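Local coordinates for protein putative dioxygenase (1H-3-hydroxy-4-oxoquinaldine 2,4-dioxygenase) (Mycobacteroides abscessus subsp. abscessus, PDB 6RA3) that cleaves the ring of the Pseudomonas quinolone signal PQS with dioxygen, yielding N-octanoylanthranilate and carbon monoxide, on an alpha/beta-hydrolase fold, at residues L28-D39 with R53-R63. Numbering follows the deposited sequence.
Sequences LSGWAHDLRAYD and RVCWRGHGPDR
The imidazole of His59 meets segment 28-39 with its edge: Ala32 N donates in the ring plane to His59 NE2 (3.0 Å, 156° at the hydrogen), while Trp56 CD1 lies over the centre of one face. His59 ND1 donates to Arg57 O, 2.9 Å away and again in plane. These two bonds hold the ring's rotation and are consistent with a neutral histidine protonated at ND1. The indole of Trp56 works through its edge, NE1 reaching Ser29 O at 2.7 Å from above the carbonyl plane, with a weak second bond to Gly30 O. A water sits over one indole face, linking Ser29 N to Val54 O, and Leu28 CD2 packs 3.8 Å from Trp56 CH2. On the strand side, the Arg53 guanidinium carries Leu35 CD1 over one face and Asp39 OD1 at its edge, a 2.7 Å salt bridge from NH1 on the anti side of the carboxylate. A bend at chi3 (-70°) turns this head toward Asp39, and NH2 pairs with Asp15 of the neighbouring strand. Cys55 SG touches Leu35 CG and Asp34 CB. Another water joins Asp34 OD2, His59 O and Arg63 NH2, bridging opposite charges.

The loop following strand 24-28 is thus clasped to the end of strand 51-54 and the loop after it, beside the active site: Trp31 adjoins His97, which probably binds substrate, and the His33 side chain is about 7 Å from that of His246, probably the proton donor/acceptor. Trp56 NE1, His59 NE2, Ser29 O and Arg53 NH1 all have partners, whereas buried Leu35 N has none in the model.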
ATOM      1  N   LEU A  28       2.297 -19.338  -2.349  1.00 35.50           N
ATOM      2  CA  LEU A  28       2.078 -19.203  -3.784  1.00 35.45           C
ATOM      3  C   LEU A  28       0.588 -19.353  -3.974  1.00 36.00           C
ATOM      4  O   LEU A  28       0.009 -20.350  -3.528  1.00 31.52           O
ATOM      5  CB  LEU A  28       2.842 -20.257  -4.578  1.00 29.43           C
ATOM      6  CG  LEU A  28       4.356 -20.239  -4.418  1.00 34.69           C
ATOM      7  CD1 LEU A  28       4.955 -21.516  -4.975  1.00 33.09           C
ATOM      8  CD2 LEU A  28       4.990 -19.021  -5.071  1.00 35.33           C
ATOM      9  N   SER A  29      -0.032 -18.349  -4.591  1.00 31.83           N
ATOM     10  CA  SER A  29      -1.471 -18.314  -4.725  1.00 32.03           C
ATOM     11  C   SER A  29      -1.866 -18.983  -6.047  1.00 27.93           C
ATOM     12  O   SER A  29      -1.019 -19.420  -6.827  1.00 27.81           O
ATOM     13  CB  SER A  29      -1.977 -16.871  -4.630  1.00 42.36           C
ATOM     14  OG  SER A  29      -1.637 -16.273  -3.381  1.00 32.37           O
ATOM     15  N   GLY A  30      -3.167 -19.111  -6.266  1.00 29.81           N
ATOM     16  CA  GLY A  30      -3.701 -19.605  -7.520  1.00 47.43           C
ATOM     17  C   GLY A  30      -3.749 -18.502  -8.566  1.00 42.33           C
ATOM     18  O   GLY A  30      -3.172 -17.427  -8.401  1.00 37.64           O
ATOM     19  N   TRP A  31      -4.455 -18.776  -9.666  1.00 33.65           N
ATOM     20  CA  TRP A  31      -4.544 -17.801 -10.745  1.00 26.49           C
ATOM     21  C   TRP A  31      -5.546 -16.740 -10.348  1.00 26.92           C
ATOM     22  O   TRP A  31      -6.575 -17.042  -9.763  1.00 28.52           O
ATOM     23  CB  TRP A  31      -4.963 -18.445 -12.075  1.00 29.64           C
ATOM     24  CG  TRP A  31      -3.880 -19.145 -12.737  1.00 29.50           C
ATOM     25  CD1 TRP A  31      -3.537 -20.434 -12.548  1.00 30.95           C
ATOM     26  CD2 TRP A  31      -2.934 -18.609 -13.692  1.00 30.63           C
ATOM     27  NE1 TRP A  31      -2.454 -20.744 -13.313  1.00 35.09           N
ATOM     28  CE2 TRP A  31      -2.069 -19.644 -14.029  1.00 27.98           C
ATOM     29  CE3 TRP A  31      -2.758 -17.365 -14.295  1.00 29.63           C
ATOM     30  CZ2 TRP A  31      -1.045 -19.491 -14.953  1.00 34.17           C
ATOM     31  CZ3 TRP A  31      -1.729 -17.205 -15.185  1.00 31.33           C
ATOM     32  CH2 TRP A  31      -0.889 -18.263 -15.518  1.00 33.01           C
ATOM     33  N   ALA A  32      -5.227 -15.479 -10.654  1.00 29.94           N
ATOM     34  CA  ALA A  32      -6.146 -14.356 -10.515  1.00 28.31           C
ATOM     35  C   ALA A  32      -6.337 -13.901  -9.083  1.00 31.22           C
ATOM     36  O   ALA A  32      -7.366 -13.319  -8.759  1.00 29.94           O
ATOM     37  CB  ALA A  32      -7.537 -14.646 -11.103  1.00 34.70           C
ATOM     38  N   HIS A  33      -5.381 -14.147  -8.201  1.00 37.12           N
ATOM     39  CA  HIS A  33      -5.464 -13.537  -6.890  1.00 36.11           C
ATOM     40  C   HIS A  33      -4.055 -13.498  -6.343  1.00 32.36           C
ATOM     41  O   HIS A  33      -3.114 -14.021  -6.952  1.00 30.97           O
ATOM     42  CB  HIS A  33      -6.488 -14.243  -5.966  1.00 42.90           C
ATOM     43  CG  HIS A  33      -6.157 -15.658  -5.617  1.00 38.83           C
ATOM     44  ND1 HIS A  33      -6.872 -16.359  -4.673  1.00 46.34           N
ATOM     45  CD2 HIS A  33      -5.216 -16.510  -6.085  1.00 46.89           C
ATOM     46  CE1 HIS A  33      -6.375 -17.577  -4.559  1.00 50.44           C
ATOM     47  NE2 HIS A  33      -5.377 -17.700  -5.412  1.00 45.93           N
ATOM     48  N   ASP A  34      -3.904 -12.797  -5.223  1.00 35.00           N
ATOM     49  CA  ASP A  34      -2.564 -12.429  -4.790  1.00 39.95           C
ATOM     50  C   ASP A  34      -2.277 -12.911  -3.369  1.00 36.59           C
ATOM     51  O   ASP A  34      -2.961 -13.798  -2.852  1.00 32.81           O
ATOM     52  CB  ASP A  34      -2.391 -10.911  -4.915  1.00 32.65           C
ATOM     53  CG  ASP A  34      -3.349 -10.128  -4.041  1.00 38.70           C
ATOM     54  OD1 ASP A  34      -4.121 -10.746  -3.270  1.00 39.75           O
ATOM     55  OD2 ASP A  34      -3.340  -8.875  -4.131  1.00 42.80           O
ATOM     56  N   LEU A  35      -1.291 -12.304  -2.721  1.00 36.73           N
ATOM     57  CA  LEU A  35      -0.817 -12.819  -1.453  1.00 33.63           C
ATOM     58  C   LEU A  35      -1.854 -12.677  -0.345  1.00 30.86           C
ATOM     59  O   LEU A  35      -1.743 -13.370   0.677  1.00 38.79           O
ATOM     60  CB  LEU A  35       0.528 -12.157  -1.148  1.00 33.88           C
ATOM     61  CG  LEU A  35       0.673 -10.646  -1.263  1.00 29.52           C
ATOM     62  CD1 LEU A  35      -0.356  -9.962  -0.367  1.00 35.17           C
ATOM     63  CD2 LEU A  35       2.107 -10.232  -0.909  1.00 31.51           C
ATOM     64  N   ARG A  36      -2.917 -11.889  -0.550  1.00 28.56           N
ATOM     65  CA  ARG A  36      -4.049 -11.876   0.375  1.00 33.99           C
ATOM     66  C   ARG A  36      -4.744 -13.229   0.495  1.00 38.04           C
ATOM     67  O   ARG A  36      -5.579 -13.402   1.396  1.00 34.19           O
ATOM     68  CB  ARG A  36      -5.112 -10.857  -0.045  1.00 38.69           C
ATOM     69  CG  ARG A  36      -4.606  -9.418  -0.292  1.00 52.76           C
ATOM     70  CD  ARG A  36      -5.737  -8.488  -0.797  1.00 53.40           C
ATOM     71  NE  ARG A  36      -6.793  -8.364   0.218  1.00 66.87           N
ATOM     72  CZ  ARG A  36      -6.959  -7.325   1.046  1.00 70.90           C
ATOM     73  NH1 ARG A  36      -6.147  -6.270   1.001  1.00 81.76           N
ATOM     74  NH2 ARG A  36      -7.958  -7.338   1.933  1.00 56.26           N
ATOM     75  N   ALA A  37      -4.474 -14.170  -0.410  1.00 32.90           N
ATOM     76  CA  ALA A  37      -4.968 -15.528  -0.216  1.00 38.12           C
ATOM     77  C   ALA A  37      -4.430 -16.134   1.078  1.00 40.39           C
ATOM     78  O   ALA A  37      -4.977 -17.135   1.559  1.00 39.78           O
ATOM     79  CB  ALA A  37      -4.591 -16.429  -1.398  1.00 32.99           C
ATOM     80  N   TYR A  38      -3.371 -15.547   1.645  1.00 32.03           N
ATOM     81  CA  TYR A  38      -2.686 -16.093   2.813  1.00 34.80           C
ATOM     82  C   TYR A  38      -2.732 -15.152   4.007  1.00 34.56           C
ATOM     83  O   TYR A  38      -2.022 -15.381   4.984  1.00 33.30           O
ATOM     84  CB  TYR A  38      -1.248 -16.443   2.458  1.00 33.48           C
ATOM     85  CG  TYR A  38      -1.191 -17.624   1.518  1.00 37.53           C
ATOM     86  CD1 TYR A  38      -1.178 -18.924   2.013  1.00 43.70           C
ATOM     87  CD2 TYR A  38      -1.189 -17.448   0.144  1.00 36.75           C
ATOM     88  CE1 TYR A  38      -1.130 -20.014   1.170  1.00 45.40           C
ATOM     89  CE2 TYR A  38      -1.138 -18.542  -0.723  1.00 38.26           C
ATOM     90  CZ  TYR A  38      -1.118 -19.826  -0.195  1.00 43.07           C
ATOM     91  OH  TYR A  38      -1.078 -20.925  -1.020  1.00 37.20           O
ATOM     92  N   ASP A  39      -3.592 -14.129   3.978  1.00 37.36           N
ATOM     93  CA  ASP A  39      -3.754 -13.266   5.148  1.00 33.67           C
ATOM     94  C   ASP A  39      -4.163 -14.073   6.371  1.00 44.57           C
ATOM     95  O   ASP A  39      -3.707 -13.794   7.484  1.00 36.86           O
ATOM     96  CB  ASP A  39      -4.804 -12.188   4.892  1.00 34.28           C
ATOM     97  CG  ASP A  39      -4.258 -10.996   4.103  1.00 38.18           C
ATOM     98  OD1 ASP A  39      -3.024 -10.903   3.933  1.00 34.21           O
ATOM     99  OD2 ASP A  39      -5.073 -10.169   3.654  1.00 36.10           O
ATOM    100  N   ARG A  53       5.580 -14.296   1.169  1.00 30.58           N
ATOM    101  CA  ARG A  53       4.387 -14.454   0.343  1.00 31.33           C
ATOM    102  C   ARG A  53       4.670 -13.866  -1.034  1.00 36.84           C
ATOM    103  O   ARG A  53       5.161 -12.739  -1.139  1.00 28.23           O
ATOM    104  CB  ARG A  53       3.172 -13.787   0.976  1.00 24.50           C
ATOM    105  CG  ARG A  53       2.798 -14.308   2.336  1.00 31.44           C
ATOM    106  CD  ARG A  53       1.451 -13.783   2.759  1.00 31.56           C
ATOM    107  NE  ARG A  53       1.549 -12.351   3.029  1.00 33.10           N
ATOM    108  CZ  ARG A  53       0.516 -11.542   3.221  1.00 35.70           C
ATOM    109  NH1 ARG A  53      -0.729 -11.999   3.168  1.00 37.82           N
ATOM    110  NH2 ARG A  53       0.740 -10.263   3.479  1.00 35.14           N
ATOM    111  N   VAL A  54       4.399 -14.641  -2.088  1.00 35.11           N
ATOM    112  CA  VAL A  54       4.838 -14.299  -3.435  1.00 30.43           C
ATOM    113  C   VAL A  54       3.627 -14.149  -4.343  1.00 33.35           C
ATOM    114  O   VAL A  54       2.710 -14.973  -4.324  1.00 25.93           O
ATOM    115  CB  VAL A  54       5.800 -15.351  -4.010  1.00 33.16           C
ATOM    116  CG1 VAL A  54       6.125 -15.029  -5.456  1.00 35.87           C
ATOM    117  CG2 VAL A  54       7.061 -15.423  -3.201  1.00 33.10           C
ATOM    118  N   CYS A  55       3.644 -13.095  -5.147  1.00 31.56           N
ATOM    119  CA  CYS A  55       2.640 -12.851  -6.171  1.00 31.22           C
ATOM    120  C   CYS A  55       3.200 -13.295  -7.516  1.00 23.62           C
ATOM    121  O   CYS A  55       4.397 -13.179  -7.761  1.00 23.76           O
ATOM    122  CB  CYS A  55       2.276 -11.361  -6.241  1.00 29.03           C
ATOM    123  SG  CYS A  55       1.350 -10.681  -4.863  1.00 32.89           S
ATOM    124  N   TRP A  56       2.330 -13.836  -8.377  1.00 30.26           N
ATOM    125  CA  TRP A  56       2.719 -14.095  -9.760  1.00 29.92           C
ATOM    126  C   TRP A  56       2.918 -12.780 -10.523  1.00 21.80           C
ATOM    127  O   TRP A  56       2.363 -11.737 -10.169  1.00 26.31           O
ATOM    128  CB  TRP A  56       1.648 -14.929 -10.471  1.00 31.97           C
ATOM    129  CG  TRP A  56       1.239 -16.153  -9.743  1.00 30.76           C
ATOM    130  CD1 TRP A  56      -0.020 -16.474  -9.310  1.00 30.91           C
ATOM    131  CD2 TRP A  56       2.092 -17.232  -9.350  1.00 26.47           C
ATOM    132  NE1 TRP A  56       0.002 -17.692  -8.680  1.00 29.57           N
ATOM    133  CE2 TRP A  56       1.290 -18.173  -8.687  1.00 26.04           C
ATOM    134  CE3 TRP A  56       3.462 -17.493  -9.503  1.00 25.69           C
ATOM    135  CZ2 TRP A  56       1.812 -19.362  -8.167  1.00 30.04           C
ATOM    136  CZ3 TRP A  56       3.975 -18.664  -8.976  1.00 35.83           C
ATOM    137  CH2 TRP A  56       3.147 -19.593  -8.341  1.00 28.33           C
ATOM    138  N   ARG A  57       3.737 -12.843 -11.564  1.00 25.42           N
ATOM    139  CA  ARG A  57       3.838 -11.739 -12.509  1.00 30.21           C
ATOM    140  C   ARG A  57       2.446 -11.355 -12.998  1.00 26.88           C
ATOM    141  O   ARG A  57       1.554 -12.193 -13.110  1.00 22.78           O
ATOM    142  CB  ARG A  57       4.787 -12.100 -13.669  1.00 28.71           C
ATOM    143  CG  ARG A  57       4.254 -13.068 -14.727  1.00 27.99           C
ATOM    144  CD  ARG A  57       5.200 -13.171 -15.909  1.00 32.83           C
ATOM    145  NE  ARG A  57       6.563 -13.554 -15.568  1.00 26.08           N
ATOM    146  CZ  ARG A  57       7.535 -13.665 -16.459  1.00 28.22           C
ATOM    147  NH1 ARG A  57       7.299 -13.403 -17.741  1.00 30.20           N
ATOM    148  NH2 ARG A  57       8.748 -14.030 -16.083  1.00 30.81           N
ATOM    149  N   GLY A  58       2.229 -10.051 -13.175  1.00 29.29           N
ATOM    150  CA  GLY A  58       0.923  -9.557 -13.558  1.00 25.03           C
ATOM    151  C   GLY A  58      -0.140  -9.583 -12.477  1.00 28.68           C
ATOM    152  O   GLY A  58      -1.277  -9.171 -12.740  1.00 20.48           O
ATOM    153  N   HIS A  59       0.182 -10.058 -11.269  1.00 29.09           N
ATOM    154  CA  HIS A  59      -0.782 -10.157 -10.181  1.00 25.69           C
ATOM    155  C   HIS A  59      -0.533  -9.153  -9.062  1.00 24.59           C
ATOM    156  O   HIS A  59      -1.336  -9.087  -8.116  1.00 25.90           O
ATOM    157  CB  HIS A  59      -0.762 -11.576  -9.567  1.00 25.80           C
ATOM    158  CG  HIS A  59      -1.381 -12.624 -10.436  1.00 30.80           C
ATOM    159  ND1 HIS A  59      -0.824 -13.023 -11.631  1.00 28.22           N
ATOM    160  CD2 HIS A  59      -2.525 -13.326 -10.300  1.00 29.59           C
ATOM    161  CE1 HIS A  59      -1.584 -13.957 -12.177  1.00 30.67           C
ATOM    162  NE2 HIS A  59      -2.620 -14.157 -11.389  1.00 25.04           N
ATOM    163  N   GLY A  60       0.555  -8.404  -9.126  1.00 28.59           N
ATOM    164  CA  GLY A  60       0.874  -7.428  -8.104  1.00 34.27           C
ATOM    165  C   GLY A  60      -0.009  -6.198  -8.206  1.00 30.44           C
ATOM    166  O   GLY A  60      -1.030  -6.203  -8.904  1.00 24.36           O
ATOM    167  N   PRO A  61       0.375  -5.108  -7.522  1.00 25.96           N
ATOM    168  CA  PRO A  61      -0.395  -3.857  -7.657  1.00 32.73           C
ATOM    169  C   PRO A  61      -0.420  -3.325  -9.084  1.00 25.32           C
ATOM    170  O   PRO A  61      -1.420  -2.723  -9.458  1.00 27.79           O
ATOM    171  CB  PRO A  61       0.296  -2.878  -6.679  1.00 30.08           C
ATOM    172  CG  PRO A  61       1.547  -3.527  -6.244  1.00 31.84           C
ATOM    173  CD  PRO A  61       1.451  -5.009  -6.519  1.00 30.47           C
ATOM    174  N   ASP A  62       0.622  -3.546  -9.893  1.00 24.27           N
ATOM    175  CA  ASP A  62       0.623  -3.104 -11.284  1.00 22.61           C
ATOM    176  C   ASP A  62      -0.228  -4.063 -12.111  1.00 28.50           C
ATOM    177  O   ASP A  62       0.183  -5.195 -12.374  1.00 26.15           O
ATOM    178  CB  ASP A  62       2.051  -3.020 -11.817  1.00 25.12           C
ATOM    179  CG  ASP A  62       2.111  -2.681 -13.313  1.00 28.40           C
ATOM    180  OD1 ASP A  62       1.036  -2.447 -13.940  1.00 25.84           O
ATOM    181  OD2 ASP A  62       3.240  -2.660 -13.876  1.00 33.74           O
ATOM    182  N   ARG A  63      -1.417  -3.627 -12.518  1.00 26.22           N
ATOM    183  CA  ARG A  63      -2.324  -4.511 -13.251  1.00 26.18           C
ATOM    184  C   ARG A  63      -2.323  -4.267 -14.758  1.00 27.73           C
ATOM    185  O   ARG A  63      -3.271  -4.666 -15.454  1.00 28.24           O
ATOM    186  CB  ARG A  63      -3.720  -4.411 -12.684  1.00 24.69           C
ATOM    187  CG  ARG A  63      -3.833  -5.015 -11.297  1.00 29.36           C
ATOM    188  CD  ARG A  63      -3.308  -6.500 -11.209  1.00 32.15           C
ATOM    189  NE  ARG A  63      -3.388  -6.934  -9.822  1.00 29.53           N
ATOM    190  CZ  ARG A  63      -4.527  -7.195  -9.220  1.00 28.56           C
ATOM    191  NH1 ARG A  63      -5.667  -7.123  -9.892  1.00 27.69           N
ATOM    192  NH2 ARG A  63      -4.532  -7.529  -7.958  1.00 29.05           N
TER
HETATM  193  O   HOH W   1       1.183 -16.265  -6.132  1.00 26.32           O
HETATM  194  O   HOH W   2       0.985 -16.016  -2.178  1.00 31.61           O
HETATM  195  O   HOH W   3      -0.478 -14.046  -7.130  1.00 25.78           O
HETATM  196  O   HOH W   4      -2.240  -7.403  -6.056  1.00 26.42           O